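Local coordinates for protein tryptophan--tRNA ligase (Mycoplasma pneumoniae, PDB 2YY5) that probably catalyses the ATP-dependent attachment of L-tryptophan to its cognate tRNA, as a class I aminoacyl-tRNA synthetase working as a homodimer, at residues B[249-254]-B[286-291]; B[194-199]-B[212-217]; B[175-180]-B[334-339]. The protein carries 1 engineered substitution. All blocks are in the same frame, centred on the assembly; numbering follows the deposited sequence.

Interaction 1. Residues B[249-254]-B[286-291]; sequences TNMLTI and DLKNAL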
loop_
_atom_site.group_PDB
_atom_site.type_symbol
_atom_site.label_atom_id
_atom_site.label_comp_id
_atom_site.label_asym_id
_atom_site.label_seq_id
_atom_site.Cartn_x
_atom_site.Cartn_y
_atom_site.Cartn_z
ATOM N N THR B 249 25.739 33.159 3.920
ATOM C CA THR B 249 25.772 32.221 5.033
ATOM C C THR B 249 25.762 30.775 4.529
ATOM O O THR B 249 26.517 29.938 5.019
ATOM C CB THR B 249 24.570 32.435 5.982
ATOM O OG1 THR B 249 24.516 33.812 6.371
ATOM C CG2 THR B 249 24.706 31.556 7.240
ATOM N N ASN B 250 24.915 30.495 3.542
ATOM C CA ASN B 250 24.807 29.155 2.973
ATOM C C ASN B 250 26.134 28.676 2.394
ATOM O O ASN B 250 26.589 27.578 2.706
ATOM C CB ASN B 250 23.748 29.137 1.875
ATOM C CG ASN B 250 23.446 27.741 1.378
ATOM O OD1 ASN B 250 23.313 27.513 0.176
ATOM N ND2 ASN B 250 23.321 26.797 2.302
ATOM N N MET B 251 26.753 29.490 1.542
ATOM C CA MET B 251 28.031 29.109 0.949
ATOM C C MET B 251 29.063 28.888 2.050
ATOM O O MET B 251 29.940 28.041 1.947
ATOM C CB MET B 251 28.533 30.198 -0.005
ATOM C CG MET B 251 27.725 30.335 -1.284
ATOM S SD MET B 251 28.528 31.410 -2.495
ATOM C CE MET B 251 28.052 33.015 -1.879
ATOM N N LEU B 252 28.936 29.657 3.116
ATOM C CA LEU B 252 29.865 29.568 4.228
ATOM C C LEU B 252 29.736 28.259 5.009
ATOM O O LEU B 252 30.745 27.631 5.333
ATOM C CB LEU B 252 29.662 30.773 5.148
ATOM C CG LEU B 252 30.814 31.241 6.038
ATOM C CD1 LEU B 252 32.102 31.412 5.230
ATOM C CD2 LEU B 252 30.400 32.556 6.693
ATOM N N THR B 253 28.511 27.830 5.310
ATOM C CA THR B 253 28.360 26.586 6.056
ATOM C C THR B 253 28.668 25.361 5.174
ATOM O O THR B 253 29.077 24.317 5.687
ATOM C CB THR B 253 26.938 26.461 6.754
ATOM O OG1 THR B 253 26.260 25.288 6.291
ATOM C CG2 THR B 253 26.075 27.681 6.493
ATOM N N ILE B 254 28.500 25.495 3.855
ATOM C CA ILE B 254 28.798 24.397 2.929
ATOM C C ILE B 254 30.300 24.202 2.923
ATOM O O ILE B 254 30.793 23.070 2.991
ATOM C CB ILE B 254 28.379 24.705 1.468
ATOM C CG1 ILE B 254 26.853 24.731 1.345
ATOM C CG2 ILE B 254 28.958 23.649 0.527
ATOM C CD1 ILE B 254 26.360 25.303 0.034
ATOM N N ASP B 286 36.206 35.782 -3.173
ATOM C CA ASP B 286 37.213 34.931 -2.540
ATOM C C ASP B 286 36.553 33.726 -1.883
ATOM O O ASP B 286 37.153 32.657 -1.766
ATOM C CB ASP B 286 37.991 35.727 -1.493
ATOM C CG ASP B 286 38.895 36.774 -2.110
ATOM O OD1 ASP B 286 38.963 37.898 -1.569
ATOM O OD2 ASP B 286 39.550 36.473 -3.128
ATOM N N LEU B 287 35.311 33.919 -1.448
ATOM C CA LEU B 287 34.532 32.866 -0.813
ATOM C C LEU B 287 34.081 31.865 -1.871
ATOM O O LEU B 287 34.183 30.653 -1.673
ATOM C CB LEU B 287 33.311 33.469 -0.098
ATOM C CG LEU B 287 32.262 32.544 0.532
ATOM C CD1 LEU B 287 32.904 31.619 1.558
ATOM C CD2 LEU B 287 31.182 33.388 1.187
ATOM N N LYS B 288 33.585 32.373 -2.998
ATOM C CA LYS B 288 33.127 31.507 -4.082
ATOM C C LYS B 288 34.276 30.668 -4.611
ATOM O O LYS B 288 34.103 29.492 -4.939
ATOM C CB LYS B 288 32.523 32.335 -5.212
ATOM C CG LYS B 288 31.153 32.890 -4.887
ATOM C CD LYS B 288 30.580 33.710 -6.036
ATOM C CE LYS B 288 29.163 34.175 -5.710
ATOM N NZ LYS B 288 28.602 35.057 -6.761
ATOM N N ASN B 289 35.450 31.287 -4.686
ATOM C CA ASN B 289 36.657 30.617 -5.153
ATOM C C ASN B 289 37.006 29.419 -4.284
ATOM O O ASN B 289 37.262 28.332 -4.796
ATOM C CB ASN B 289 37.838 31.587 -5.150
ATOM C CG ASN B 289 38.098 32.187 -6.512
ATOM O OD1 ASN B 289 37.448 33.147 -6.922
ATOM N ND2 ASN B 289 39.051 31.607 -7.233
ATOM N N ALA B 290 37.026 29.631 -2.968
ATOM C CA ALA B 290 37.353 28.574 -2.020
ATOM C C ALA B 290 36.263 27.503 -1.987
ATOM O O ALA B 290 36.546 26.313 -1.807
ATOM C CB ALA B 290 37.557 29.167 -0.634
ATOM N N LEU B 291 35.016 27.933 -2.161
ATOM C CA LEU B 291 33.888 27.012 -2.166
ATOM C C LEU B 291 33.958 26.147 -3.415
ATOM O O LEU B 291 33.688 24.947 -3.363
ATOM C CB LEU B 291 32.568 27.781 -2.150
ATOM C CG LEU B 291 31.296 26.929 -2.192
ATOM C CD1 LEU B 291 31.278 25.981 -0.994
ATOM C CD2 LEU B 291 30.062 27.834 -2.195
#
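Met251 and Leu291 meet without any flat group. No ring, amide or carboxylate takes part, so no faces or edges are filled, and aliphatic branches and one thioether make the fit. Met251 of helix 246-259 gives the largest share. Its CG rests 3.5 Å from Leu291 CD2, and the two side chains cross at about a right angle. With CG anti to the carbonyl carbon (chi1 -70°), the Met251 chain runs out extended to SD and bends only at chi3. SD thereby comes 3.8 Å from Lys288 CG, and the terminal CE lies beside the far end of the lysine's methylene chain. The other branch of Leu291 goes to a second residue: its CD1 is 3.6 Å from Ile254 CG2. One turn earlier on helix 284-308, Leu287 CD1 touches Leu252 CD1 at 3.8 Å, methyl against methyl. The segment axes run in broadly the same direction, 10.0 Å apart at closest and inclined by 36°. Ile254 also packs on Leu19 and Leu23 of helix 19-26, close to Ile193, a predicted ATP-binding residue. The amine of Lys288 is bonded to the backbone oxygens of Arg228 and Ala230, so only its methylenes serve here. The two helices are therefore joined by buried apolar surface and shape, with no directional bond between the segments.

Interaction 2. Residues B[194-199]-B[212-217]; sequences MDLFDP and GVIYLD
Leu196 and Ile214 meet obliquely through their ends, with Leu196 CD1 3.5 Å from Ile214 CD1. Leu196 points its side chain at the other segment, and CG anti to the carbonyl carbon (chi1 -74°) carries CD1 over to the isoleucine. Ile214 leaves its backbone to one side and brings its CG1 branch round to the leucine. Ile227 covers Leu196 from helix 220-228, while Thr295 and Leu299 of helix 284-308 touch Ile214. Beside this apolar pair, the backbones are tied by Leu196 N, which donates to Gly212 O at 2.8 Å. The bond is nearly straight, 165° at the hydrogen, and uses a lone pair in the carbonyl plane. Just before Leu196, Asp195 holds its CG anti to the backbone N (chi1 -178°), which lays the carboxylate against Gly212. Its OD1 is 3.3 Å from Gly212 CA, an approach made possible because glycine has no side chain. The same OD1 accepts from Phe197 N at 2.7 Å and from Asp198 N at 2.8 Å. This is an Asx turn extended to an Asx motif. The two N-H groups come from opposite faces of the carboxylate plane, both on its anti side. The predicted 'KMSKS' region, residues 202-206, lies between the segments, and Val213 is near its Met203. The Asx bonds hold the 195-198 turn. The single backbone bond and the Leu196-Ile214 contact tie that turn to the loop's other end, with the Asp195 side chain about 8 Å from the bound tryptophanyl-adenylate analogue.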
loop_
_atom_site.group_PDB
_atom_site.type_symbol
_atom_site.label_atom_id
_atom_site.label_comp_id
_atom_site.label_asym_id
_atom_site.label_seq_id
_atom_site.Cartn_x
_atom_site.Cartn_y
_atom_site.Cartn_z
ATOM N N MET B 194 20.911 25.375 1.208
ATOM C CA MET B 194 20.056 26.243 0.406
ATOM C C MET B 194 20.408 26.302 -1.082
ATOM O O MET B 194 21.517 25.979 -1.497
ATOM C CB MET B 194 20.062 27.656 0.992
ATOM C CG MET B 194 19.764 27.716 2.489
ATOM S SD MET B 194 18.213 26.917 2.980
ATOM C CE MET B 194 18.464 26.854 4.788
ATOM N N ASP B 195 19.426 26.709 -1.878
ATOM C CA ASP B 195 19.573 26.841 -3.319
ATOM C C ASP B 195 20.556 27.985 -3.603
ATOM O O ASP B 195 20.434 29.060 -3.021
ATOM C CB ASP B 195 18.191 27.129 -3.916
ATOM C CG ASP B 195 18.209 27.237 -5.419
ATOM O OD1 ASP B 195 18.708 28.260 -5.935
ATOM O OD2 ASP B 195 17.720 26.297 -6.083
ATOM N N LEU B 196 21.528 27.750 -4.489
ATOM C CA LEU B 196 22.532 28.760 -4.818
ATOM C C LEU B 196 22.014 30.003 -5.544
ATOM O O LEU B 196 22.642 31.058 -5.480
ATOM C CB LEU B 196 23.670 28.141 -5.638
ATOM C CG LEU B 196 24.666 27.247 -4.892
ATOM C CD1 LEU B 196 25.839 26.932 -5.804
ATOM C CD2 LEU B 196 25.165 27.950 -3.643
ATOM N N PHE B 197 20.887 29.881 -6.238
ATOM C CA PHE B 197 20.300 31.013 -6.957
ATOM C C PHE B 197 19.290 31.776 -6.089
ATOM O O PHE B 197 19.226 33.011 -6.118
ATOM C CB PHE B 197 19.614 30.536 -8.233
ATOM C CG PHE B 197 18.732 31.574 -8.862
ATOM C CD1 PHE B 197 19.275 32.724 -9.425
ATOM C CD2 PHE B 197 17.349 31.419 -8.855
ATOM C CE1 PHE B 197 18.453 33.700 -9.971
ATOM C CE2 PHE B 197 16.519 32.391 -9.397
ATOM C CZ PHE B 197 17.071 33.533 -9.955
ATOM N N ASP B 198 18.486 31.031 -5.342
ATOM C CA ASP B 198 17.509 31.624 -4.439
ATOM C C ASP B 198 17.751 30.991 -3.073
ATOM O O ASP B 198 17.131 29.992 -2.716
ATOM C CB ASP B 198 16.085 31.325 -4.897
ATOM C CG ASP B 198 15.043 31.931 -3.970
ATOM O OD1 ASP B 198 15.429 32.496 -2.922
ATOM O OD2 ASP B 198 13.841 31.839 -4.287
ATOM N N PRO B 199 18.662 31.571 -2.288
ATOM C CA PRO B 199 18.986 31.046 -0.962
ATOM C C PRO B 199 17.872 31.046 0.096
ATOM O O PRO B 199 18.110 30.653 1.244
ATOM C CB PRO B 199 20.203 31.878 -0.560
ATOM C CG PRO B 199 19.951 33.173 -1.228
ATOM C CD PRO B 199 19.461 32.770 -2.589
ATOM N N GLY B 212 20.918 26.646 -9.365
ATOM C CA GLY B 212 20.791 26.724 -7.923
ATOM C C GLY B 212 21.130 25.416 -7.231
ATOM O O GLY B 212 21.270 25.375 -6.008
ATOM N N VAL B 213 21.278 24.349 -8.011
ATOM C CA VAL B 213 21.589 23.036 -7.456
ATOM C C VAL B 213 22.923 22.471 -7.943
ATOM O O VAL B 213 23.198 22.447 -9.142
ATOM C CB VAL B 213 20.475 22.016 -7.803
ATOM C CG1 VAL B 213 20.861 20.620 -7.319
ATOM C CG2 VAL B 213 19.156 22.457 -7.179
ATOM N N ILE B 214 23.753 22.025 -7.004
ATOM C CA ILE B 214 25.034 21.428 -7.363
ATOM C C ILE B 214 24.789 19.921 -7.395
ATOM O O ILE B 214 24.663 19.301 -6.342
ATOM C CB ILE B 214 26.132 21.732 -6.306
ATOM C CG1 ILE B 214 26.321 23.246 -6.154
ATOM C CG2 ILE B 214 27.438 21.056 -6.705
ATOM C CD1 ILE B 214 26.752 23.947 -7.423
ATOM N N TYR B 215 24.694 19.341 -8.589
ATOM C CA TYR B 215 24.456 17.905 -8.721
ATOM C C TYR B 215 25.745 17.141 -8.471
ATOM O O TYR B 215 26.834 17.624 -8.785
ATOM C CB TYR B 215 23.924 17.558 -10.117
ATOM C CG TYR B 215 22.614 18.233 -10.463
ATOM C CD1 TYR B 215 21.460 17.991 -9.713
ATOM C CD2 TYR B 215 22.535 19.143 -11.518
ATOM C CE1 TYR B 215 20.260 18.643 -10.003
ATOM C CE2 TYR B 215 21.343 19.801 -11.812
ATOM C CZ TYR B 215 20.214 19.548 -11.052
ATOM O OH TYR B 215 19.048 20.216 -11.338
ATOM N N LEU B 216 25.618 15.947 -7.904
ATOM C CA LEU B 216 26.778 15.118 -7.614
ATOM C C LEU B 216 27.512 14.678 -8.885
ATOM O O LEU B 216 28.693 14.353 -8.842
ATOM C CB LEU B 216 26.347 13.908 -6.771
ATOM C CG LEU B 216 26.473 14.115 -5.253
ATOM C CD1 LEU B 216 26.056 15.520 -4.867
ATOM C CD2 LEU B 216 25.642 13.086 -4.521
ATOM N N ASP B 217 26.813 14.687 -10.018
ATOM C CA ASP B 217 27.425 14.306 -11.284
ATOM C C ASP B 217 27.627 15.526 -12.187
ATOM O O ASP B 217 27.591 15.427 -13.414
ATOM C CB ASP B 217 26.572 13.263 -12.011
ATOM C CG ASP B 217 25.211 13.794 -12.417
ATOM O OD1 ASP B 217 25.080 15.015 -12.638
ATOM O OD2 ASP B 217 24.271 12.979 -12.534
#

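Interaction 3. Residues B[175-180]-B[334-339]; sequences FKLKLR and ALFYDG
At the C-terminal end of helix 311-340, Phe336 packs against the loop that leaves helix 158-175. Leu177 CD2 sits over one face of the Phe336 ring, 3.7 Å from its centroid and 13° off the ring normal. This is a CH-pi contact, with the two side chains at about a right angle. The other methyl, Leu177 CD1, lies 3.6 Å from Leu335 O and also rests on Gly339 CA. The lack of a side chain at Gly339 lets the leucine settle against the helix backbone. The loop belongs to a beta-alpha-beta crossover: strand 150-152, helix 158-175, then the parallel strand 183-185. Lys176 leaves the helix with positive phi, and Leu177 and Leu179 beyond it both reach helix 311-340. Leu179 crosses the Phe336 side chain at about a right angle, its CD1 3.9 Å from Phe336 CE2. Phe175, with CG anti to its carbonyl carbon (chi1 -54°), brings CD2 to 3.3 Å from Gly339 O, and its ring also stacks with that of Phe340. Both segments reach the dimer interface: Phe175 packs on Pro54 of the second subunit, and Tyr337 OH is hydrogen-bonded to Ser84 O of that subunit.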
loop_
_atom_site.group_PDB
_atom_site.type_symbol
_atom_site.label_atom_id
_atom_site.label_comp_id
_atom_site.label_asym_id
_atom_site.label_seq_id
_atom_site.Cartn_x
_atom_site.Cartn_y
_atom_site.Cartn_z
ATOM N N PHE B 175 -3.110 -1.596 19.861
ATOM C CA PHE B 175 -2.742 -3.010 19.815
ATOM C C PHE B 175 -1.835 -3.471 20.952
ATOM O O PHE B 175 -1.483 -4.648 21.027
ATOM C CB PHE B 175 -2.103 -3.346 18.460
ATOM C CG PHE B 175 -2.953 -2.964 17.278
ATOM C CD1 PHE B 175 -2.824 -1.709 16.684
ATOM C CD2 PHE B 175 -3.900 -3.853 16.765
ATOM C CE1 PHE B 175 -3.627 -1.342 15.591
ATOM C CE2 PHE B 175 -4.706 -3.497 15.674
ATOM C CZ PHE B 175 -4.569 -2.238 15.086
ATOM N N LYS B 176 -1.476 -2.552 21.843
ATOM C CA LYS B 176 -0.621 -2.875 22.984
ATOM C C LYS B 176 0.607 -3.612 22.480
ATOM O O LYS B 176 1.041 -4.609 23.058
ATOM C CB LYS B 176 -1.375 -3.745 23.995
ATOM C CG LYS B 176 -2.686 -3.134 24.496
ATOM C CD LYS B 176 -2.501 -1.689 24.962
ATOM C CE LYS B 176 -3.762 -1.126 25.607
ATOM N NZ LYS B 176 -3.653 0.340 25.867
ATOM N N LEU B 177 1.149 -3.096 21.385
ATOM C CA LEU B 177 2.320 -3.653 20.741
ATOM C C LEU B 177 3.557 -2.958 21.308
ATOM O O LEU B 177 3.609 -1.736 21.352
ATOM C CB LEU B 177 2.203 -3.402 19.238
ATOM C CG LEU B 177 2.717 -4.416 18.221
ATOM C CD1 LEU B 177 2.315 -5.825 18.616
ATOM C CD2 LEU B 177 2.146 -4.060 16.853
ATOM N N LYS B 178 4.539 -3.733 21.762
ATOM C CA LYS B 178 5.769 -3.153 22.312
ATOM C C LYS B 178 6.577 -2.503 21.190
ATOM O O LYS B 178 7.133 -3.191 20.325
ATOM C CB LYS B 178 6.648 -4.220 22.984
ATOM C CG LYS B 178 6.046 -4.932 24.191
ATOM C CD LYS B 178 5.046 -6.004 23.777
ATOM C CE LYS B 178 4.972 -7.109 24.825
ATOM N NZ LYS B 178 6.303 -7.763 25.013
ATOM N N LEU B 179 6.641 -1.176 21.207
ATOM C CA LEU B 179 7.384 -0.454 20.190
ATOM C C LEU B 179 8.398 0.495 20.793
ATOM O O LEU B 179 8.429 0.733 21.998
ATOM C CB LEU B 179 6.434 0.336 19.279
ATOM C CG LEU B 179 5.954 -0.331 17.990
ATOM C CD1 LEU B 179 5.245 -1.631 18.311
ATOM C CD2 LEU B 179 5.027 0.605 17.235
ATOM N N ARG B 180 9.237 1.030 19.926
ATOM C CA ARG B 180 10.254 1.982 20.315
ATOM C C ARG B 180 10.027 3.162 19.378
ATOM O O ARG B 180 10.018 2.999 18.161
ATOM C CB ARG B 180 11.636 1.370 20.103
ATOM C CG ARG B 180 12.744 2.372 19.878
ATOM C CD ARG B 180 14.024 1.694 19.389
ATOM N NE ARG B 180 14.852 1.193 20.481
ATOM C CZ ARG B 180 14.712 0.008 21.067
ATOM N NH1 ARG B 180 15.526 -0.331 22.055
ATOM N NH2 ARG B 180 13.783 -0.846 20.660
ATOM N N ALA B 334 6.305 -9.910 11.771
ATOM C CA ALA B 334 5.680 -11.061 12.407
ATOM C C ALA B 334 5.040 -10.658 13.735
ATOM O O ALA B 334 3.928 -11.080 14.066
ATOM C CB ALA B 334 6.716 -12.151 12.632
ATOM N N LEU B 335 5.745 -9.831 14.494
ATOM C CA LEU B 335 5.220 -9.390 15.768
ATOM C C LEU B 335 3.999 -8.502 15.558
ATOM O O LEU B 335 3.044 -8.569 16.335
ATOM C CB LEU B 335 6.321 -8.678 16.567
ATOM C CG LEU B 335 7.341 -9.589 17.287
ATOM C CD1 LEU B 335 7.226 -11.044 16.812
ATOM C CD2 LEU B 335 8.749 -9.060 17.049
ATOM N N PHE B 336 4.020 -7.676 14.510
ATOM C CA PHE B 336 2.877 -6.815 14.222
ATOM C C PHE B 336 1.692 -7.679 13.818
ATOM O O PHE B 336 0.544 -7.385 14.172
ATOM C CB PHE B 336 3.180 -5.836 13.088
ATOM C CG PHE B 336 3.772 -4.536 13.550
ATOM C CD1 PHE B 336 3.260 -3.327 13.094
ATOM C CD2 PHE B 336 4.864 -4.520 14.422
ATOM C CE1 PHE B 336 3.828 -2.115 13.493
ATOM C CE2 PHE B 336 5.438 -3.319 14.827
ATOM C CZ PHE B 336 4.919 -2.111 14.359
ATOM N N TYR B 337 1.977 -8.743 13.072
ATOM C CA TYR B 337 0.930 -9.648 12.633
ATOM C C TYR B 337 0.234 -10.195 13.862
ATOM O O TYR B 337 -0.991 -10.266 13.900
ATOM C CB TYR B 337 1.509 -10.790 11.789
ATOM C CG TYR B 337 1.295 -10.597 10.301
ATOM C CD1 TYR B 337 1.585 -9.373 9.688
ATOM C CD2 TYR B 337 0.802 -11.628 9.504
ATOM C CE1 TYR B 337 1.385 -9.183 8.324
ATOM C CE2 TYR B 337 0.602 -11.444 8.135
ATOM C CZ TYR B 337 0.897 -10.219 7.555
ATOM O OH TYR B 337 0.709 -10.027 6.208
ATOM N N ASP B 338 1.009 -10.572 14.873
ATOM C CA ASP B 338 0.408 -11.096 16.093
ATOM C C ASP B 338 -0.527 -10.073 16.701
ATOM O O ASP B 338 -1.681 -10.380 16.990
ATOM C CB ASP B 338 1.471 -11.467 17.118
ATOM C CG ASP B 338 1.925 -12.895 16.981
ATOM O OD1 ASP B 338 2.884 -13.145 16.221
ATOM O OD2 ASP B 338 1.308 -13.771 17.628
ATOM N N GLY B 339 -0.018 -8.855 16.884
ATOM C CA GLY B 339 -0.807 -7.780 17.459
ATOM C C GLY B 339 -2.035 -7.391 16.657
ATOM O O GLY B 339 -3.069 -7.060 17.232
#

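Overall arrangement
Interactions 1 and 2 are neighbours, with centres about 13 Å apart. Met251 and Leu196 touch between them. Along the chain interaction 2 closes first and interaction 1 follows, both between the two segments of interaction 3. Helix 220-228 packs on both; helix 284-308 carries part of interaction 1 and also touches Ile214 of interaction 2. The two contacts thus link the loop bearing the predicted 'KMSKS' motif to the helices after it. Interaction 3 lies on the opposite side of the chain's centre, its centre about 49 Å from that of interaction 1 and about 43 Å from that of interaction 2. Helix 311-340 follows helix 284-308, so the chain returns from the ATP side to the crossover at the dimer interface.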